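Local coordinates for cysteine protease (Xylella fastidiosa, PDB 3OIS), which probably acts as a papain-family cysteine protease and binds uridine-5'-diphosphate, at residues W214-P227 and V261-Y273. Sequence-based numbering, arbitrary orientation. Where two conformers were deposited one is given.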
loop_
_atom_site.group_PDB
_atom_site.type_symbol
_atom_site.label_atom_id
_atom_site.label_comp_id
_atom_site.label_asym_id
_atom_site.label_seq_id
_atom_site.Cartn_x
_atom_site.Cartn_y
_atom_site.Cartn_z
ATOM N N TRP A 214 -2.146 15.537 -10.154
ATOM C CA TRP A 214 -0.833 14.931 -9.786
ATOM C C TRP A 214 -0.249 14.079 -10.960
ATOM O O TRP A 214 0.921 14.249 -11.344
ATOM C CB TRP A 214 -1.031 14.062 -8.506
ATOM C CG TRP A 214 0.241 13.429 -7.997
ATOM C CD1 TRP A 214 1.529 13.972 -8.043
ATOM C CD2 TRP A 214 0.356 12.140 -7.425
ATOM N NE1 TRP A 214 2.427 13.075 -7.466
ATOM C CE2 TRP A 214 1.728 11.950 -7.052
ATOM C CE3 TRP A 214 -0.575 11.129 -7.090
ATOM C CZ2 TRP A 214 2.171 10.758 -6.444
ATOM C CZ3 TRP A 214 -0.167 10.023 -6.470
ATOM C CH2 TRP A 214 1.206 9.780 -6.156
ATOM N N VAL A 215 -1.071 13.188 -11.567
ATOM C CA VAL A 215 -0.545 12.194 -12.475
ATOM C C VAL A 215 -0.686 12.542 -13.923
ATOM O O VAL A 215 -0.208 11.801 -14.761
ATOM C CB VAL A 215 -1.199 10.768 -12.272
ATOM C CG1 VAL A 215 -0.921 10.261 -10.878
ATOM C CG2 VAL A 215 -2.712 10.797 -12.503
ATOM N N GLY A 216 -1.366 13.639 -14.209
ATOM C CA GLY A 216 -1.668 13.980 -15.631
ATOM C C GLY A 216 -0.378 14.302 -16.408
ATOM O O GLY A 216 0.545 14.997 -15.889
ATOM N N ASN A 217 -0.301 13.730 -17.613
ATOM C CA ASN A 217 0.886 13.760 -18.474
ATOM C C ASN A 217 2.150 13.171 -17.814
ATOM O O ASN A 217 3.245 13.486 -18.228
ATOM C CB ASN A 217 1.154 15.178 -19.006
ATOM C CG ASN A 217 -0.044 15.761 -19.677
ATOM O OD1 ASN A 217 -0.717 15.033 -20.397
ATOM N ND2 ASN A 217 -0.358 17.047 -19.412
ATOM N N ASN A 218 1.977 12.305 -16.787
ATOM C CA ASN A 218 3.019 11.851 -15.924
ATOM C C ASN A 218 3.912 12.974 -15.362
ATOM O O ASN A 218 5.130 12.777 -15.148
ATOM C CB ASN A 218 3.891 10.815 -16.586
ATOM C CG ASN A 218 3.300 9.424 -16.504
ATOM O OD1 ASN A 218 2.611 9.091 -15.526
ATOM N ND2 ASN A 218 3.426 8.674 -17.568
ATOM N N SER A 219 3.290 14.121 -15.119
ATOM C CA SER A 219 4.004 15.299 -14.570
ATOM C C SER A 219 4.533 14.943 -13.184
ATOM O O SER A 219 5.699 15.167 -12.890
ATOM C CB SER A 219 3.125 16.515 -14.414
ATOM O OG SER A 219 1.828 16.214 -13.822
ATOM N N LEU A 220 3.667 14.361 -12.360
ATOM C CA LEU A 220 4.155 13.751 -11.070
ATOM C C LEU A 220 5.046 14.700 -10.186
ATOM O O LEU A 220 6.129 14.292 -9.722
ATOM C CB LEU A 220 4.826 12.389 -11.312
ATOM C CG LEU A 220 3.802 11.380 -11.848
ATOM C CD1 LEU A 220 4.565 10.173 -12.307
ATOM C CD2 LEU A 220 2.827 11.090 -10.751
ATOM N N PRO A 221 4.528 15.873 -9.837
ATOM C CA PRO A 221 5.347 16.652 -8.877
ATOM C C PRO A 221 5.579 15.937 -7.567
ATOM O O PRO A 221 4.766 15.099 -7.118
ATOM C CB PRO A 221 4.523 17.946 -8.673
ATOM C CG PRO A 221 3.006 17.446 -8.960
ATOM C CD PRO A 221 3.260 16.562 -10.163
ATOM N N VAL A 222 6.700 16.271 -6.917
ATOM C CA VAL A 222 7.034 15.606 -5.639
ATOM C C VAL A 222 5.946 15.926 -4.603
ATOM O O VAL A 222 5.506 14.998 -3.845
ATOM C CB VAL A 222 8.425 16.039 -5.091
ATOM C CG1 VAL A 222 8.649 15.380 -3.759
ATOM C CG2 VAL A 222 9.480 15.642 -6.061
ATOM N N ARG A 223 5.513 17.177 -4.555
ATOM C CA ARG A 223 4.373 17.516 -3.750
ATOM C C ARG A 223 3.041 17.288 -4.481
ATOM O O ARG A 223 2.796 17.836 -5.519
ATOM C CB ARG A 223 4.452 19.014 -3.257
ATOM C CG ARG A 223 5.709 19.282 -2.414
ATOM C CD ARG A 223 5.664 20.674 -1.801
ATOM N NE ARG A 223 6.963 20.834 -1.149
ATOM C CZ ARG A 223 7.285 21.802 -0.297
ATOM N NH1 ARG A 223 8.521 21.841 0.194
ATOM N NH2 ARG A 223 6.372 22.676 0.089
ATOM N N ILE A 224 2.198 16.454 -3.899
ATOM C CA ILE A 224 0.896 16.167 -4.498
ATOM C C ILE A 224 -0.028 17.378 -4.284
ATOM O O ILE A 224 -0.240 17.789 -3.163
ATOM C CB ILE A 224 0.310 14.903 -3.906
ATOM C CG1 ILE A 224 1.279 13.775 -4.106
ATOM C CG2 ILE A 224 -0.993 14.546 -4.625
ATOM C CD1 ILE A 224 0.721 12.423 -3.404
ATOM N N PRO A 225 -0.581 17.946 -5.384
ATOM C CA PRO A 225 -1.484 19.122 -5.226
ATOM C C PRO A 225 -2.733 18.658 -4.608
ATOM O O PRO A 225 -3.199 17.541 -4.917
ATOM C CB PRO A 225 -1.790 19.514 -6.687
ATOM C CG PRO A 225 -0.693 18.927 -7.485
ATOM C CD PRO A 225 -0.162 17.738 -6.791
ATOM N N LEU A 226 -3.326 19.511 -3.787
ATOM C CA LEU A 226 -4.698 19.325 -3.321
ATOM C C LEU A 226 -5.692 19.386 -4.481
ATOM O O LEU A 226 -5.659 20.323 -5.318
ATOM C CB LEU A 226 -5.006 20.415 -2.339
ATOM C CG LEU A 226 -6.156 20.135 -1.435
ATOM C CD1 LEU A 226 -5.864 18.886 -0.574
ATOM C CD2 LEU A 226 -6.369 21.379 -0.492
ATOM N N PRO A 227 -6.555 18.354 -4.609
ATOM C CA PRO A 227 -7.418 18.306 -5.789
ATOM C C PRO A 227 -8.484 19.384 -5.662
ATOM O O PRO A 227 -8.837 19.836 -4.515
ATOM C CB PRO A 227 -8.115 16.901 -5.692
ATOM C CG PRO A 227 -7.131 16.061 -4.886
ATOM C CD PRO A 227 -6.589 17.098 -3.844
ATOM N N VAL A 261 10.806 8.507 -10.330
ATOM C CA VAL A 261 9.781 9.554 -10.137
ATOM C C VAL A 261 9.846 10.083 -8.692
ATOM O O VAL A 261 10.380 9.407 -7.827
ATOM C CB VAL A 261 8.288 9.002 -10.493
ATOM C CG1 VAL A 261 8.266 8.634 -11.981
ATOM C CG2 VAL A 261 7.889 7.838 -9.522
ATOM N N GLY A 262 9.274 11.244 -8.426
ATOM C CA GLY A 262 9.274 11.857 -7.062
ATOM C C GLY A 262 10.748 12.064 -6.662
ATOM O O GLY A 262 11.567 12.388 -7.500
ATOM N N GLU A 263 11.038 11.833 -5.380
ATOM C CA GLU A 263 12.403 11.905 -4.788
ATOM C C GLU A 263 12.736 10.461 -4.452
ATOM O O GLU A 263 12.331 9.951 -3.409
ATOM C CB GLU A 263 12.423 12.834 -3.576
ATOM C CG GLU A 263 12.265 14.296 -3.916
ATOM C CD GLU A 263 12.120 15.221 -2.669
ATOM O OE1 GLU A 263 11.815 14.726 -1.569
ATOM O OE2 GLU A 263 12.279 16.464 -2.754
ATOM N N ASP A 264 13.430 9.809 -5.391
ATOM C CA ASP A 264 13.771 8.388 -5.291
ATOM C C ASP A 264 12.553 7.544 -5.046
ATOM O O ASP A 264 12.602 6.565 -4.318
ATOM C CB ASP A 264 14.773 8.113 -4.174
ATOM C CG ASP A 264 16.088 7.716 -4.692
ATOM O OD1 ASP A 264 16.168 6.763 -5.537
ATOM O OD2 ASP A 264 17.034 8.405 -4.254
ATOM N N GLY A 265 11.461 7.944 -5.665
ATOM C CA GLY A 265 10.238 7.114 -5.516
ATOM C C GLY A 265 9.318 7.588 -4.401
ATOM O O GLY A 265 8.213 7.018 -4.224
ATOM N N TYR A 266 9.735 8.565 -3.602
ATOM C CA TYR A 266 8.925 9.095 -2.508
ATOM C C TYR A 266 8.243 10.445 -2.869
ATOM O O TYR A 266 8.756 11.238 -3.729
ATOM C CB TYR A 266 9.793 9.330 -1.243
ATOM C CG TYR A 266 10.204 8.016 -0.588
ATOM C CD1 TYR A 266 11.224 7.163 -1.170
ATOM C CD2 TYR A 266 9.568 7.561 0.571
ATOM C CE1 TYR A 266 11.583 5.977 -0.561
ATOM C CE2 TYR A 266 9.935 6.321 1.151
ATOM C CZ TYR A 266 10.893 5.533 0.560
ATOM O OH TYR A 266 11.202 4.348 1.139
ATOM N N PHE A 267 7.126 10.723 -2.213
ATOM C CA PHE A 267 6.357 11.959 -2.446
ATOM C C PHE A 267 5.889 12.559 -1.137
ATOM O O PHE A 267 6.012 11.929 -0.053
ATOM C CB PHE A 267 5.122 11.628 -3.327
ATOM C CG PHE A 267 5.473 11.175 -4.713
ATOM C CD1 PHE A 267 5.776 9.825 -5.013
ATOM C CD2 PHE A 267 5.432 12.117 -5.766
ATOM C CE1 PHE A 267 6.058 9.426 -6.390
ATOM C CE2 PHE A 267 5.668 11.741 -7.122
ATOM C CZ PHE A 267 6.004 10.400 -7.438
ATOM N N TRP A 268 5.376 13.784 -1.208
ATOM C CA TRP A 268 4.809 14.488 -0.076
ATOM C C TRP A 268 3.350 14.729 -0.329
ATOM O O TRP A 268 2.975 15.249 -1.424
ATOM C CB TRP A 268 5.433 15.883 0.049
ATOM C CG TRP A 268 6.885 15.959 0.604
ATOM C CD1 TRP A 268 7.985 16.484 -0.059
ATOM C CD2 TRP A 268 7.332 15.663 1.948
ATOM N NE1 TRP A 268 9.093 16.490 0.777
ATOM C CE2 TRP A 268 8.733 15.963 1.993
ATOM C CE3 TRP A 268 6.712 15.104 3.085
ATOM C CZ2 TRP A 268 9.507 15.720 3.120
ATOM C CZ3 TRP A 268 7.481 14.949 4.236
ATOM C CH2 TRP A 268 8.870 15.216 4.223
ATOM N N MET A 269 2.522 14.344 0.657
ATOM C CA MET A 269 1.077 14.489 0.578
ATOM C C MET A 269 0.631 15.556 1.613
ATOM O O MET A 269 0.911 15.386 2.760
ATOM C CB MET A 269 0.337 13.170 0.928
ATOM C CG MET A 269 -1.204 13.384 0.853
ATOM S SD MET A 269 -2.079 11.756 1.078
ATOM C CE MET A 269 -1.891 11.072 -0.592
ATOM N N PRO A 270 -0.119 16.586 1.212
ATOM C CA PRO A 270 -0.519 17.642 2.170
ATOM C C PRO A 270 -1.370 17.108 3.329
ATOM O O PRO A 270 -2.150 16.184 3.148
ATOM C CB PRO A 270 -1.417 18.593 1.342
ATOM C CG PRO A 270 -1.179 18.196 -0.130
ATOM C CD PRO A 270 -0.609 16.811 -0.159
ATOM N N TYR A 271 -1.211 17.687 4.516
ATOM C CA TYR A 271 -2.105 17.384 5.615
ATOM C C TYR A 271 -3.579 17.438 5.264
ATOM O O TYR A 271 -4.354 16.578 5.699
ATOM C CB TYR A 271 -1.841 18.414 6.744
ATOM C CG TYR A 271 -0.548 18.150 7.500
ATOM C CD1 TYR A 271 0.400 17.196 7.076
ATOM C CD2 TYR A 271 -0.222 18.899 8.625
ATOM C CE1 TYR A 271 1.589 16.999 7.797
ATOM C CE2 TYR A 271 1.021 18.703 9.345
ATOM C CZ TYR A 271 1.910 17.765 8.924
ATOM O OH TYR A 271 3.116 17.550 9.610
ATOM N N GLU A 272 -3.968 18.429 4.453
ATOM C CA GLU A 272 -5.407 18.605 4.089
ATOM C C GLU A 272 -5.878 17.499 3.118
ATOM O O GLU A 272 -7.099 17.281 2.953
ATOM C CB GLU A 272 -5.590 19.969 3.387
ATOM C CG GLU A 272 -5.194 21.264 4.187
ATOM C CD GLU A 272 -3.653 21.584 4.297
ATOM O OE1 GLU A 272 -3.330 22.562 5.052
ATOM O OE2 GLU A 272 -2.755 20.886 3.682
ATOM N N TYR A 273 -4.941 16.842 2.463
ATOM C CA TYR A 273 -5.309 15.772 1.545
ATOM C C TYR A 273 -5.556 14.517 2.395
ATOM O O TYR A 273 -6.644 13.918 2.343
ATOM C CB TYR A 273 -4.147 15.595 0.578
ATOM C CG TYR A 273 -4.442 14.789 -0.699
ATOM C CD1 TYR A 273 -4.094 15.345 -1.919
ATOM C CD2 TYR A 273 -5.069 13.514 -0.690
ATOM C CE1 TYR A 273 -4.281 14.686 -3.078
ATOM C CE2 TYR A 273 -5.341 12.848 -1.911
ATOM C CZ TYR A 273 -4.892 13.422 -3.097
ATOM O OH TYR A 273 -5.112 12.828 -4.324
HETATM O O HOH W 1 8.263 12.871 -10.508
#
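The F267 ring lies between two partners from different directions: W214 stands edge-on against one face, its CZ2 over the ring centre with the planes at 87° (T-shaped), while G262 CA presses on the opposite face near the rim. W214 reaches F267 because its CG is anti to the backbone N (chi1 -178°). NE1, which touches F267 CE2 at 3.5 Å, also gives a weak hydrogen bond to P221 O; that oxygen and L220 O line the phenyl edge. A water bridges L220 O to G262 N, joining the two chains where no direct hydrogen bond links them, and L220 CD1 meets V261 CG1 at the outer end.

V222 is the next bump. Its CG1 and CG2 straddle E263 CG, CG1 coming within 3.6 Å of E263 CD and also touching W268 CD1; the E263 carboxylate itself turns to R252 in a salt bridge. Here the loop runs against strand 266-270, the edge strand of the antiparallel sheet of the papain-like fold, whose other side is paired with strand 250-254. The single parallel bridge of R223 with W268, the two chains running in the same direction, has two nearly straight bonds, W268 N to V222 O and I224 N to W268 O, both 2.9 Å.

Beyond it I224 plugs the hollow between strand and following helix. CG1 lies over the W214 face turned away from L220 CD2, CD1 reaches M269 CE at 4.1 Å, and CG2, anti to the backbone N, points to Y273 CE1 at 3.6 Å. P270, at the N-cap position, sets its ring carbons against I224 O. P227 CD abuts Y273 CE1 at 3.4 Å, and L226 CD1 settles against the first helical turn, at E272 CB and Y273 CB. The Y273 hydroxyl continues past P227 to a hydrogen bond with S209 O.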